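Local coordinates for molybdenum cofactor carrier protein (Chlamydomonas reinhardtii, PDB 2IZ6) that probably binds the molybdenum cofactor and carries it in the cell, on a Rossmann-like fold, at residues A[16-21]-A[48-53]; A[70-75]-A[87-92]. All coordinates share one frame; numbering follows the deposited sequence.

Contact 1 of 2, residues A[16-21]-A[48-53]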
loop_
_atom_site.group_PDB
_atom_site.type_symbol
_atom_site.label_atom_id
_atom_site.label_comp_id
_atom_site.label_asym_id
_atom_site.label_seq_id
_atom_site.Cartn_x
_atom_site.Cartn_y
_atom_site.Cartn_z
ATOM N N ILE A 16 -12.954 -0.743 -17.603
ATOM C CA ILE A 16 -13.765 0.363 -17.033
ATOM C C ILE A 16 -13.955 0.095 -15.581
ATOM O O ILE A 16 -14.516 -0.912 -15.183
ATOM C CB ILE A 16 -15.148 0.524 -17.769
ATOM C CG1 ILE A 16 -14.962 0.548 -19.287
ATOM C CG2 ILE A 16 -15.901 1.732 -17.237
ATOM C CD1 ILE A 16 -13.986 1.505 -19.845
ATOM N N GLY A 17 -13.548 1.070 -14.788
ATOM C CA GLY A 17 -13.718 0.997 -13.365
ATOM C C GLY A 17 -15.031 1.585 -12.927
ATOM O O GLY A 17 -15.510 2.547 -13.483
ATOM N N VAL A 18 -15.655 0.987 -11.909
ATOM C CA VAL A 18 -16.866 1.471 -11.359
ATOM C C VAL A 18 -16.707 1.562 -9.864
ATOM O O VAL A 18 -16.262 0.641 -9.215
ATOM C CB VAL A 18 -18.069 0.585 -11.708
ATOM C CG1 VAL A 18 -19.359 0.977 -10.978
ATOM C CG2 VAL A 18 -18.249 0.555 -13.197
ATOM N N MET A 19 -17.124 2.693 -9.331
ATOM C CA MET A 19 -17.078 2.962 -7.881
ATOM C C MET A 19 -18.397 3.496 -7.420
ATOM O O MET A 19 -19.056 4.259 -8.117
ATOM C CB MET A 19 -16.113 4.067 -7.656
ATOM C CG MET A 19 -14.752 3.796 -7.982
ATOM S SD MET A 19 -13.856 3.082 -6.576
ATOM C CE MET A 19 -15.023 3.053 -5.170
ATOM N N GLY A 20 -18.777 3.140 -6.201
ATOM C CA GLY A 20 -19.868 3.775 -5.620
ATOM C C GLY A 20 -19.916 3.345 -4.179
ATOM O O GLY A 20 -19.104 2.511 -3.743
ATOM N N PRO A 21 -20.829 3.945 -3.449
ATOM C CA PRO A 21 -21.027 3.603 -2.005
ATOM C C PRO A 21 -21.609 2.203 -1.822
ATOM O O PRO A 21 -22.176 1.621 -2.764
ATOM C CB PRO A 21 -21.985 4.677 -1.529
ATOM C CG PRO A 21 -22.627 5.193 -2.705
ATOM C CD PRO A 21 -21.726 5.006 -3.873
ATOM N N LEU A 48 -15.120 -5.090 -16.699
ATOM C CA LEU A 48 -15.496 -4.319 -15.527
ATOM C C LEU A 48 -14.508 -4.575 -14.406
ATOM O O LEU A 48 -14.297 -5.728 -14.058
ATOM C CB LEU A 48 -16.852 -4.774 -15.084
ATOM C CG LEU A 48 -17.416 -4.237 -13.733
ATOM C CD1 LEU A 48 -17.589 -2.735 -13.855
ATOM C CD2 LEU A 48 -18.751 -4.893 -13.313
ATOM N N LEU A 49 -14.048 -3.498 -13.781
ATOM C CA LEU A 49 -13.168 -3.550 -12.629
ATOM C C LEU A 49 -13.888 -2.829 -11.527
ATOM O O LEU A 49 -14.259 -1.661 -11.688
ATOM C CB LEU A 49 -11.857 -2.803 -12.966
ATOM C CG LEU A 49 -10.827 -2.633 -11.850
ATOM C CD1 LEU A 49 -10.248 -3.896 -11.450
ATOM C CD2 LEU A 49 -9.616 -1.788 -12.334
ATOM N N THR A 50 -14.151 -3.500 -10.390
ATOM C CA THR A 50 -14.851 -2.879 -9.277
ATOM C C THR A 50 -14.518 -3.605 -7.980
ATOM O O THR A 50 -13.698 -4.513 -7.972
ATOM C CB THR A 50 -16.391 -2.774 -9.562
ATOM O OG1 THR A 50 -17.054 -1.932 -8.618
ATOM C CG2 THR A 50 -17.014 -4.114 -9.534
ATOM N N GLY A 51 -15.100 -3.149 -6.882
ATOM C CA GLY A 51 -14.928 -3.838 -5.602
ATOM C C GLY A 51 -15.591 -5.194 -5.612
ATOM O O GLY A 51 -16.654 -5.358 -6.244
ATOM N N GLY A 52 -14.981 -6.174 -4.959
ATOM C CA GLY A 52 -15.426 -7.576 -5.093
ATOM C C GLY A 52 -16.280 -8.100 -3.977
ATOM O O GLY A 52 -16.658 -9.284 -4.002
ATOM N N ARG A 53 -16.600 -7.187 -3.048
ATOM C CA ARG A 53 -17.317 -7.402 -1.781
ATOM C C ARG A 53 -18.854 -7.363 -1.751
ATOM O O ARG A 53 -19.422 -7.105 -0.667
ATOM C CB ARG A 53 -16.859 -6.298 -0.801
ATOM C CG ARG A 53 -17.281 -6.405 0.679
ATOM C CD ARG A 53 -16.203 -7.083 1.540
ATOM N NE ARG A 53 -16.560 -7.099 2.960
ATOM C CZ ARG A 53 -15.944 -7.830 3.892
ATOM N NH1 ARG A 53 -14.924 -8.631 3.578
ATOM N NH2 ARG A 53 -16.352 -7.769 5.152
#
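Val18 and Leu48 meet through their methyl groups on one face of the sheet, CG2 of Val18 standing 3.4 Å from CD1 of Leu48, tighter than usual for two carbons. The two side chains cross obliquely. With CG anti to the backbone N (chi1 172°) and chi2 at 64°, Leu48 brings CD1 across to the neighbouring strand, where it also passes over the carbonyl oxygen of Ile16. Beneath this apolar pair the backbones run parallel. Leu49 N donates to Ile16 O at 3.0 Å. Val18 N in turn donates to Leu49 O at 3.0 Å, and the same oxygen also takes a CA-H...O contact from Gly17 CA, at 3.2 Å. One rung further on, a side chain takes over from the backbone: Thr50 OG1 gives its proton to Val18 O at 2.8 Å, coming from above the carbonyl plane, with a C=O...donor angle of 136°. This buried hydroxyl thus ties the strand ends together just before both chains leave the sheet. Helix 28-43 covers Ile16 and Val18 through Ile41, while Leu48 and Thr50 pack on helix 57-67. Strand 15-19, helix 28-43 and strand 47-51 form a parallel beta-alpha-beta unit, the opening crossover of the Rossmann-like fold of the SLOG clan.

Contact 2 of 2, residues A[70-75]-A[87-92]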
loop_
_atom_site.group_PDB
_atom_site.type_symbol
_atom_site.label_atom_id
_atom_site.label_comp_id
_atom_site.label_asym_id
_atom_site.label_seq_id
_atom_site.Cartn_x
_atom_site.Cartn_y
_atom_site.Cartn_z
ATOM N N GLY A 70 -19.942 -10.417 -19.802
ATOM C CA GLY A 70 -18.671 -9.793 -19.714
ATOM C C GLY A 70 -17.787 -10.381 -18.629
ATOM O O GLY A 70 -18.201 -11.207 -17.813
ATOM N N THR A 71 -16.542 -9.970 -18.672
ATOM C CA THR A 71 -15.530 -10.436 -17.783
ATOM C C THR A 71 -15.465 -9.389 -16.646
ATOM O O THR A 71 -15.509 -8.184 -16.864
ATOM C CB THR A 71 -14.152 -10.433 -18.433
ATOM O OG1 THR A 71 -14.083 -11.461 -19.428
ATOM C CG2 THR A 71 -13.042 -10.696 -17.431
ATOM N N THR A 72 -15.375 -9.880 -15.403
ATOM C CA THR A 72 -15.356 -9.053 -14.255
ATOM C C THR A 72 -14.135 -9.296 -13.361
ATOM O O THR A 72 -13.716 -10.440 -13.087
ATOM C CB THR A 72 -16.582 -9.315 -13.384
ATOM O OG1 THR A 72 -16.640 -10.683 -12.986
ATOM C CG2 THR A 72 -17.920 -8.934 -14.070
ATOM N N ILE A 73 -13.660 -8.199 -12.837
ATOM C CA ILE A 73 -12.519 -8.181 -11.920
ATOM C C ILE A 73 -13.008 -7.543 -10.656
ATOM O O ILE A 73 -13.465 -6.385 -10.656
ATOM C CB ILE A 73 -11.282 -7.431 -12.471
ATOM C CG1 ILE A 73 -10.774 -7.985 -13.809
ATOM C CG2 ILE A 73 -10.167 -7.438 -11.391
ATOM C CD1 ILE A 73 -9.823 -7.046 -14.495
ATOM N N GLY A 74 -12.933 -8.279 -9.544
ATOM C CA GLY A 74 -13.386 -7.783 -8.278
ATOM C C GLY A 74 -12.222 -7.724 -7.337
ATOM O O GLY A 74 -11.539 -8.727 -7.127
ATOM N N VAL A 75 -11.967 -6.527 -6.816
ATOM C CA VAL A 75 -10.849 -6.211 -5.958
ATOM C C VAL A 75 -11.304 -6.207 -4.510
ATOM O O VAL A 75 -12.323 -5.592 -4.169
ATOM C CB VAL A 75 -10.209 -4.853 -6.379
ATOM C CG1 VAL A 75 -8.905 -4.626 -5.592
ATOM C CG2 VAL A 75 -9.982 -4.849 -7.867
ATOM N N ALA A 87 -20.461 -13.886 -9.314
ATOM C CA ALA A 87 -20.344 -12.872 -10.401
ATOM C C ALA A 87 -18.921 -12.317 -10.645
ATOM O O ALA A 87 -18.705 -11.628 -11.645
ATOM C CB ALA A 87 -21.259 -11.704 -10.165
ATOM N N VAL A 88 -18.005 -12.535 -9.701
ATOM C CA VAL A 88 -16.625 -12.115 -9.883
ATOM C C VAL A 88 -15.876 -13.247 -10.640
ATOM O O VAL A 88 -15.851 -14.390 -10.208
ATOM C CB VAL A 88 -15.980 -11.887 -8.531
ATOM C CG1 VAL A 88 -14.515 -11.523 -8.668
ATOM C CG2 VAL A 88 -16.754 -10.805 -7.767
ATOM N N ASP A 89 -15.285 -12.914 -11.780
ATOM C CA ASP A 89 -14.446 -13.845 -12.493
ATOM C C ASP A 89 -13.035 -13.930 -11.901
ATOM O O ASP A 89 -12.490 -14.989 -11.757
ATOM C CB ASP A 89 -14.330 -13.436 -13.962
ATOM C CG ASP A 89 -15.605 -13.627 -14.727
ATOM O OD1 ASP A 89 -16.300 -14.622 -14.474
ATOM O OD2 ASP A 89 -15.900 -12.825 -15.625
ATOM N N ILE A 90 -12.437 -12.771 -11.667
ATOM C CA ILE A 90 -11.024 -12.631 -11.285
ATOM C C ILE A 90 -10.986 -11.820 -10.007
ATOM O O ILE A 90 -11.185 -10.586 -10.043
ATOM C CB ILE A 90 -10.239 -11.939 -12.373
ATOM C CG1 ILE A 90 -10.275 -12.744 -13.699
ATOM C CG2 ILE A 90 -8.808 -11.686 -11.925
ATOM C CD1 ILE A 90 -9.786 -11.969 -14.877
ATOM N N PRO A 91 -10.788 -12.497 -8.842
ATOM C CA PRO A 91 -10.653 -11.794 -7.582
ATOM C C PRO A 91 -9.246 -11.332 -7.409
ATOM O O PRO A 91 -8.352 -12.177 -7.390
ATOM C CB PRO A 91 -11.094 -12.873 -6.528
ATOM C CG PRO A 91 -11.562 -14.058 -7.290
ATOM C CD PRO A 91 -10.807 -13.961 -8.608
ATOM N N ILE A 92 -9.045 -10.039 -7.261
ATOM C CA ILE A 92 -7.736 -9.459 -6.981
ATOM C C ILE A 92 -7.735 -9.093 -5.491
ATOM O O ILE A 92 -8.549 -8.294 -5.034
ATOM C CB ILE A 92 -7.422 -8.233 -7.883
ATOM C CG1 ILE A 92 -7.346 -8.626 -9.356
ATOM C CG2 ILE A 92 -6.144 -7.550 -7.433
ATOM C CD1 ILE A 92 -6.224 -9.558 -9.733
#
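Thr72 reaches the loop 87-89 that leads into strand 90-93 with its hydroxyl and its backbone alike. From CB, which lies 3.6 Å from Ala87 O, the side chain forks. OG1 sits between the backbone N and the carbonyl carbon (chi1 58°) and is thereby aimed at the loop: it donates to Ala87 O at 2.6 Å, in the carbonyl plane and on a lone pair, and accepts from Asp89 N at 2.9 Å. The other branch, CG2, rests against the same Ala87 O at 3.7 Å. The Asp89 carboxylate answers from the loop, its OD2 taking the Thr72 N-H at 3.0 Å on its anti side, with the donor 29° out of the carboxylate plane; the same oxygen forms a salt bridge with Lys66. A valine in place of Thr72 would probably leave Ala87 O and Asp89 N without their shared hydroxyl and let the loop before strand 90-93 shift.

Past this knot the strands pair in parallel: Ile90 N donates to Thr72 O, Gly74 N to Ile90 O, and Ile92 N to Gly74 O at 2.8 Å. Ile73 and Ile92 run alongside each other in the same direction, with CG2 of Ile73 3.7 Å from CG1 of Ile92. On the opposite face Val88 CG1 lies over Gly74, 3.7 Å from its N. Met62 of helix 57-67 covers Thr72 and Val88, strand 47-51 flanks 72-76 on its other edge, and Ile73 and Ile90 both pack on Ile90 of the second subunit.

Overall arrangement
Contacts 1 and 2 follow one another along the chain, with both segments of contact 1 preceding those of contact 2, and their centres lie about 10 Å apart in one parallel sheet. Strands 47-51 and 72-76 are neighbours there, so the order 90-93, 72-76, 47-51, 15-19 runs unbroken from contact 2 into contact 1. Probable hydrogen bonds from Ile73 N to Leu48 O and from Gly52 N to Val75 O join them, and Leu49 packs against Ile73 and Val75. Contact 1 lies near the centre of the chain; contact 2 lies at one edge of the sheet within this chain and meets a second subunit. One half of the sheet thus links the core of the Rossmann-like fold to the oligomer interface.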